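Local coordinates for protein cystathionine gamma-synthase (Xanthomonas oryzae pv. oryzae KACC 10331, PDB 6LD9) that probably catalyses cystathionine formation in the methionine biosynthesis pathway, using pyridoxal 5'-phosphate as its cofactor, at residues 182-187 with 202-207. The protein carries 2 engineered substitutions. Numbering follows the deposited sequence.
Sequences VVDNTF and LVLHST. With E9U ((2~{S})-4-[(2~{R})-2-azanyl-3-oxidanyl-3-oxidanylidene-propyl]sulfanyl-2-[(~{E})-[2-methyl-3-oxidanyl-5-(phosphonooxymethyl)pyridin-4-yl]methylideneamino]butanoic acid), chain G.
Ser-206 N gives a nearly straight hydrogen bond to Thr-186 OG1 (3.0 Å, 174° at the hydrogen). That hydroxyl in turn donates a hydrogen bond to Asp-184 OD1, 2.6 Å from OG1, on the syn side of the carboxylate. Thr-186 N also donates to OD1 and closes an Asx turn. The two bonds to OD1 help hold the carboxylate in its rotation. With CG anti to the backbone N (chi1 -174°), Asp-184 reaches the pyridine ring of E9U, the cystathionine adduct of the cofactor, and its OD2 lies 2.6 Å from N1. This aspartate-pyridine pairing is characteristic of fold-type I PLP enzymes and probably favours a protonated ring nitrogen. Ser-206 OG donates to phosphate oxygen O2P of E9U at 2.7 Å.

The strands pair in parallel: Val-183 N donates to Leu-202 O, Leu-204 N to Val-183 O, and Asn-185 N to Leu-204 O (3.0 Å). On one face Val-182 CG2 packs on Leu-202 CB (3.6 Å) and Leu-204 CD2. Leu-204 CD1 lies against Asp-184 CG. Val-203, on the opposite face, touches Asn-185 CB with CG2 (3.5 Å). His-205 NE2 is hydrogen-bonded to Glu-76 OE2 of helix 63-76. Strands 151-155 and 220-224 flank the pair within the seven-stranded sheet.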
loop_
_atom_site.group_PDB
_atom_site.type_symbol
_atom_site.label_atom_id
_atom_site.label_comp_id
_atom_site.label_asym_id
_atom_site.label_seq_id
_atom_site.Cartn_x
_atom_site.Cartn_y
_atom_site.Cartn_z
ATOM N N VAL C 182 18.565 12.785 26.551
ATOM C CA VAL C 182 17.705 12.493 25.393
ATOM C C VAL C 182 16.641 13.572 25.301
ATOM O O VAL C 182 16.086 13.975 26.368
ATOM C CB VAL C 182 17.095 11.088 25.515
ATOM C CG1 VAL C 182 16.243 10.878 26.774
ATOM C CG2 VAL C 182 16.298 10.784 24.254
ATOM N N VAL C 183 16.389 14.067 24.086
ATOM C CA VAL C 183 15.363 15.139 23.883
ATOM C C VAL C 183 14.244 14.629 22.992
ATOM O O VAL C 183 14.554 14.172 21.914
ATOM C CB VAL C 183 15.979 16.411 23.277
ATOM C CG1 VAL C 183 14.937 17.521 23.153
ATOM C CG2 VAL C 183 17.142 16.852 24.132
ATOM N N ASP C 184 13.009 14.727 23.467
ATOM C CA ASP C 184 11.797 14.446 22.675
ATOM C C ASP C 184 11.503 15.702 21.865
ATOM O O ASP C 184 11.072 16.662 22.428
ATOM C CB ASP C 184 10.612 13.996 23.540
ATOM C CG ASP C 184 9.395 13.551 22.713
ATOM O OD1 ASP C 184 9.304 13.943 21.516
ATOM O OD2 ASP C 184 8.499 12.861 23.288
ATOM N N ASN C 185 11.716 15.648 20.577
ATOM C CA ASN C 185 11.703 16.839 19.686
ATOM C C ASN C 185 10.492 16.749 18.759
ATOM O O ASN C 185 10.523 17.323 17.671
ATOM C CB ASN C 185 13.042 16.921 18.933
ATOM C CG ASN C 185 13.234 18.184 18.119
ATOM O OD1 ASN C 185 13.865 18.165 17.045
ATOM N ND2 ASN C 185 12.725 19.264 18.662
ATOM N N THR C 186 9.440 16.069 19.205
ATOM C CA THR C 186 8.243 15.809 18.387
ATOM C C THR C 186 7.615 17.133 17.938
ATOM O O THR C 186 7.107 17.228 16.812
ATOM C CB THR C 186 7.225 14.971 19.188
ATOM O OG1 THR C 186 7.784 13.677 19.378
ATOM C CG2 THR C 186 5.865 14.818 18.521
ATOM N N PHE C 187 7.346 17.975 18.907
ATOM C CA PHE C 187 6.557 19.213 18.735
ATOM C C PHE C 187 7.157 20.190 17.739
ATOM O O PHE C 187 6.375 20.885 17.125
ATOM C CB PHE C 187 6.387 19.900 20.063
ATOM C CG PHE C 187 5.037 19.642 20.656
ATOM C CD1 PHE C 187 4.488 18.360 20.587
ATOM C CD2 PHE C 187 4.363 20.662 21.334
ATOM C CE1 PHE C 187 3.239 18.127 21.146
ATOM C CE2 PHE C 187 3.099 20.417 21.860
ATOM C CZ PHE C 187 2.537 19.155 21.757
ATOM N N LEU C 202 21.072 12.015 22.293
ATOM C CA LEU C 202 19.938 11.346 21.639
ATOM C C LEU C 202 18.802 12.332 21.406
ATOM O O LEU C 202 18.446 13.094 22.371
ATOM C CB LEU C 202 19.400 10.233 22.534
ATOM C CG LEU C 202 20.318 9.035 22.735
ATOM C CD1 LEU C 202 19.868 8.256 23.959
ATOM C CD2 LEU C 202 20.274 8.165 21.513
ATOM N N VAL C 203 18.236 12.266 20.204
ATOM C CA VAL C 203 16.959 12.960 19.951
ATOM C C VAL C 203 15.934 11.924 19.484
ATOM O O VAL C 203 16.310 10.992 18.768
ATOM C CB VAL C 203 17.167 14.118 18.973
ATOM C CG1 VAL C 203 17.601 13.646 17.621
ATOM C CG2 VAL C 203 15.898 14.911 18.815
ATOM N N LEU C 204 14.702 12.038 19.933
ATOM C CA LEU C 204 13.661 11.118 19.474
ATOM C C LEU C 204 12.414 11.848 19.014
ATOM O O LEU C 204 12.250 13.028 19.297
ATOM C CB LEU C 204 13.396 10.060 20.545
ATOM C CG LEU C 204 12.776 10.456 21.856
ATOM C CD1 LEU C 204 11.287 10.672 21.679
ATOM C CD2 LEU C 204 13.059 9.346 22.883
ATOM N N HIS C 205 11.617 11.155 18.228
ATOM C CA HIS C 205 10.422 11.737 17.586
ATOM C C HIS C 205 9.292 10.715 17.581
ATOM O O HIS C 205 9.545 9.527 17.280
ATOM C CB HIS C 205 10.746 12.043 16.120
ATOM C CG HIS C 205 11.651 13.188 15.912
ATOM N ND1 HIS C 205 11.193 14.506 16.002
ATOM C CD2 HIS C 205 12.964 13.224 15.547
ATOM C CE1 HIS C 205 12.207 15.320 15.724
ATOM N NE2 HIS C 205 13.338 14.537 15.496
ATOM N N SER C 206 8.072 11.160 17.765
ATOM C CA SER C 206 6.906 10.476 17.149
ATOM C C SER C 206 6.856 10.957 15.713
ATOM O O SER C 206 6.592 12.134 15.561
ATOM C CB SER C 206 5.641 10.789 17.871
ATOM O OG SER C 206 4.512 10.354 17.152
ATOM N N THR C 207 7.226 10.154 14.735
ATOM C CA THR C 207 7.089 10.522 13.308
ATOM C C THR C 207 5.608 10.617 12.912
ATOM O O THR C 207 5.316 11.085 11.803
ATOM C CB THR C 207 7.784 9.518 12.408
ATOM O OG1 THR C 207 7.187 8.247 12.671
ATOM C CG2 THR C 207 9.274 9.550 12.649
HETATM N N1 E9U G . 6.159 12.163 22.414
HETATM C C2 E9U G . 5.272 13.222 22.380
HETATM C C3 E9U G . 3.870 13.050 22.005
HETATM N N E9U G . 1.150 12.487 21.385
HETATM C CA E9U G . -0.262 12.345 20.957
HETATM C C E9U G . -0.947 13.628 21.336
HETATM O O E9U G . -0.447 14.314 22.291
HETATM C CB E9U G . -0.840 11.091 21.617
HETATM C CG E9U G . -2.310 11.031 21.671
HETATM S SD E9U G . -2.928 10.225 23.119
HETATM C CE E9U G . -2.920 8.451 22.955
HETATM C CZ E9U G . -3.863 7.333 23.491
HETATM C CH E9U G . -3.134 6.544 24.521
HETATM N NH E9U G . -5.291 7.539 23.782
HETATM C C2A E9U G . 5.754 14.620 22.698
HETATM C C4 E9U G . 3.417 11.713 21.687
HETATM C C4A E9U G . 2.002 11.509 21.338
HETATM C C5 E9U G . 4.451 10.659 21.728
HETATM C C5A E9U G . 4.160 9.246 21.398
HETATM C C6 E9U G . 5.783 10.957 22.090
HETATM O O1P E9U G . 1.740 8.216 19.588
HETATM O O2P E9U G . 3.632 7.903 17.929
HETATM O O3 E9U G . 3.011 14.058 22.013
HETATM O O3P E9U G . 3.610 6.546 19.990
HETATM O O4P E9U G . 4.199 9.018 19.982
HETATM O OT E9U G . -2.027 13.954 20.742
HETATM O OX1 E9U G . -3.682 6.014 25.460
HETATM O OX2 E9U G . -1.932 6.370 24.393
HETATM P P E9U G . 3.196 7.849 19.355
HETATM O O HOH W 1 8.731 15.893 14.927
#